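Long-range contact in polyketide synthase (Lyngbya majuscula 19L, PDB 3QIT), which probably releases the finished curacin A chain by thioester hydrolysis and helps form its terminal alkene through decarboxylation coupled to sulfate elimination: residues B[128-133]-B[221-226]. Sequence-based numbering, arbitrary orientation.
Sequences LPLPAE and SQYLEM
Tyr223 lays its phenol ring against the loop 128-133, and three residues of that loop touch it along its CD2 side. Pro131 is closest to the ring, its CD 3.6 Å from Tyr223 CD2 in an oblique approach, while its CG rests near Tyr223 CB. Leu130 comes in at the ring edge, near the ring plane, with its CD2 3.9 Å from Tyr223 CD2; the same methyl lies 3.9 Å from Leu224 CD2, filling the angle between the two helix residues. Tyr223 CG lies anti to the backbone N (chi1 -174°), which extends the ring along the loop so that OH, at its far end, meets Leu128 CD1 at 3.4 Å. That hydroxyl is hydrogen-bonded to Thr110 on helix 104-115, with a weaker link to a water that donates to Pro129 O at 2.6 Å. In this alpha/beta hydrolase fold the loop leaves strand 120-126 of the central sheet, just past Glu127, the probable acid of a Ser-His-Glu triad, and helix 220-229 packs against that loop. A leucine in place of Tyr223 would probably leave Thr110 and the bridging water without their hydroxyl partner and open a gap beside Leu128. Beyond Pro131 the packing gives out: Ala132 and Glu133 are solvent-exposed and do not touch segment 221-226, whose Ser221 and Glu225 are likewise exposed.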
loop_
_atom_site.group_PDB
_atom_site.type_symbol
_atom_site.label_atom_id
_atom_site.label_comp_id
_atom_site.label_asym_id
_atom_site.label_seq_id
_atom_site.Cartn_x
_atom_site.Cartn_y
_atom_site.Cartn_z
ATOM N N LEU B 128 -16.881 11.955 -11.918
ATOM C CA LEU B 128 -16.689 10.896 -10.943
ATOM C C LEU B 128 -16.856 9.548 -11.619
ATOM O O LEU B 128 -17.874 9.301 -12.239
ATOM C CB LEU B 128 -17.722 11.042 -9.812
ATOM C CG LEU B 128 -17.616 9.975 -8.722
ATOM C CD1 LEU B 128 -16.420 10.259 -7.787
ATOM C CD2 LEU B 128 -18.945 9.889 -7.953
ATOM N N PRO B 129 -15.829 8.678 -11.524
ATOM C CA PRO B 129 -16.009 7.331 -12.103
ATOM C C PRO B 129 -16.723 6.385 -11.138
ATOM O O PRO B 129 -16.892 6.694 -9.959
ATOM C CB PRO B 129 -14.570 6.866 -12.375
ATOM C CG PRO B 129 -13.671 7.756 -11.540
ATOM C CD PRO B 129 -14.478 8.909 -10.984
ATOM N N LEU B 130 -17.172 5.244 -11.647
ATOM C CA LEU B 130 -17.643 4.180 -10.782
ATOM C C LEU B 130 -16.812 2.959 -11.153
ATOM O O LEU B 130 -16.525 2.759 -12.343
ATOM C CB LEU B 130 -19.122 3.886 -11.021
ATOM C CG LEU B 130 -20.205 4.749 -10.373
ATOM C CD1 LEU B 130 -21.586 4.112 -10.623
ATOM C CD2 LEU B 130 -19.955 4.927 -8.879
ATOM N N PRO B 131 -16.408 2.167 -10.148
ATOM C CA PRO B 131 -15.760 0.878 -10.414
ATOM C C PRO B 131 -16.676 -0.049 -11.201
ATOM O O PRO B 131 -17.894 -0.084 -10.959
ATOM C CB PRO B 131 -15.527 0.307 -9.011
ATOM C CG PRO B 131 -15.541 1.476 -8.101
ATOM C CD PRO B 131 -16.525 2.430 -8.701
ATOM N N ALA B 132 -16.102 -0.793 -12.143
ATOM C CA ALA B 132 -16.874 -1.765 -12.922
ATOM C C ALA B 132 -17.398 -2.895 -12.032
ATOM O O ALA B 132 -16.775 -3.244 -11.020
ATOM C CB ALA B 132 -16.027 -2.331 -14.056
ATOM N N GLU B 133 -18.558 -3.432 -12.398
ATOM C CA GLU B 133 -19.069 -4.654 -11.801
ATOM C C GLU B 133 -18.079 -5.752 -12.188
ATOM O O GLU B 133 -17.870 -6.005 -13.375
ATOM C CB GLU B 133 -20.475 -4.957 -12.339
ATOM C CG GLU B 133 -21.168 -6.175 -11.725
ATOM C CD GLU B 133 -21.672 -5.931 -10.309
ATOM O OE1 GLU B 133 -22.201 -4.832 -10.032
ATOM O OE2 GLU B 133 -21.548 -6.850 -9.472
ATOM N N SER B 221 -19.928 -2.277 -5.267
ATOM C CA SER B 221 -20.918 -2.302 -4.189
ATOM C C SER B 221 -20.475 -1.501 -2.956
ATOM O O SER B 221 -21.208 -0.641 -2.465
ATOM C CB SER B 221 -21.221 -3.754 -3.805
ATOM O OG SER B 221 -22.298 -3.811 -2.894
ATOM N N GLN B 222 -19.263 -1.775 -2.480
ATOM C CA GLN B 222 -18.699 -1.078 -1.324
ATOM C C GLN B 222 -18.566 0.429 -1.583
ATOM O O GLN B 222 -18.872 1.250 -0.705
ATOM C CB GLN B 222 -17.337 -1.676 -0.956
ATOM C CG GLN B 222 -16.782 -1.226 0.391
ATOM C CD GLN B 222 -17.218 -2.123 1.549
ATOM O OE1 GLN B 222 -18.413 -2.292 1.814
ATOM N NE2 GLN B 222 -16.241 -2.689 2.254
ATOM N N TYR B 223 -18.112 0.775 -2.788
ATOM C CA TYR B 223 -17.930 2.172 -3.164
ATOM C C TYR B 223 -19.240 2.950 -3.131
ATOM O O TYR B 223 -19.272 4.081 -2.657
ATOM C CB TYR B 223 -17.251 2.332 -4.533
ATOM C CG TYR B 223 -16.940 3.786 -4.814
ATOM C CD1 TYR B 223 -16.133 4.509 -3.934
ATOM C CD2 TYR B 223 -17.499 4.453 -5.905
ATOM C CE1 TYR B 223 -15.845 5.849 -4.140
ATOM C CE2 TYR B 223 -17.211 5.818 -6.135
ATOM C CZ TYR B 223 -16.383 6.504 -5.237
ATOM O OH TYR B 223 -16.086 7.843 -5.405
ATOM N N LEU B 224 -20.315 2.344 -3.628
ATOM C CA LEU B 224 -21.628 2.984 -3.580
ATOM C C LEU B 224 -22.053 3.232 -2.135
ATOM O O LEU B 224 -22.684 4.248 -1.834
ATOM C CB LEU B 224 -22.682 2.143 -4.308
ATOM C CG LEU B 224 -22.533 1.991 -5.830
ATOM C CD1 LEU B 224 -23.618 1.069 -6.384
ATOM C CD2 LEU B 224 -22.575 3.352 -6.524
ATOM N N GLU B 225 -21.695 2.319 -1.235
ATOM C CA GLU B 225 -22.024 2.530 0.168
ATOM C C GLU B 225 -21.296 3.755 0.714
ATOM O O GLU B 225 -21.861 4.504 1.511
ATOM C CB GLU B 225 -21.747 1.284 1.018
ATOM C CG GLU B 225 -22.726 0.130 0.774
ATOM C CD GLU B 225 -24.150 0.406 1.273
ATOM O OE1 GLU B 225 -25.074 -0.338 0.867
ATOM O OE2 GLU B 225 -24.355 1.351 2.074
ATOM N N MET B 226 -20.055 3.958 0.275
ATOM C CA MET B 226 -19.305 5.166 0.620
ATOM C C MET B 226 -20.053 6.398 0.115
ATOM O O MET B 226 -20.298 7.337 0.886
ATOM C CB MET B 226 -17.884 5.115 0.042
ATOM C CG MET B 226 -17.212 6.486 -0.140
ATOM S SD MET B 226 -15.445 6.386 -0.469
ATOM C CE MET B 226 -14.858 5.983 1.170
HETATM O O HOH W 1 -15.223 7.179 -8.042
#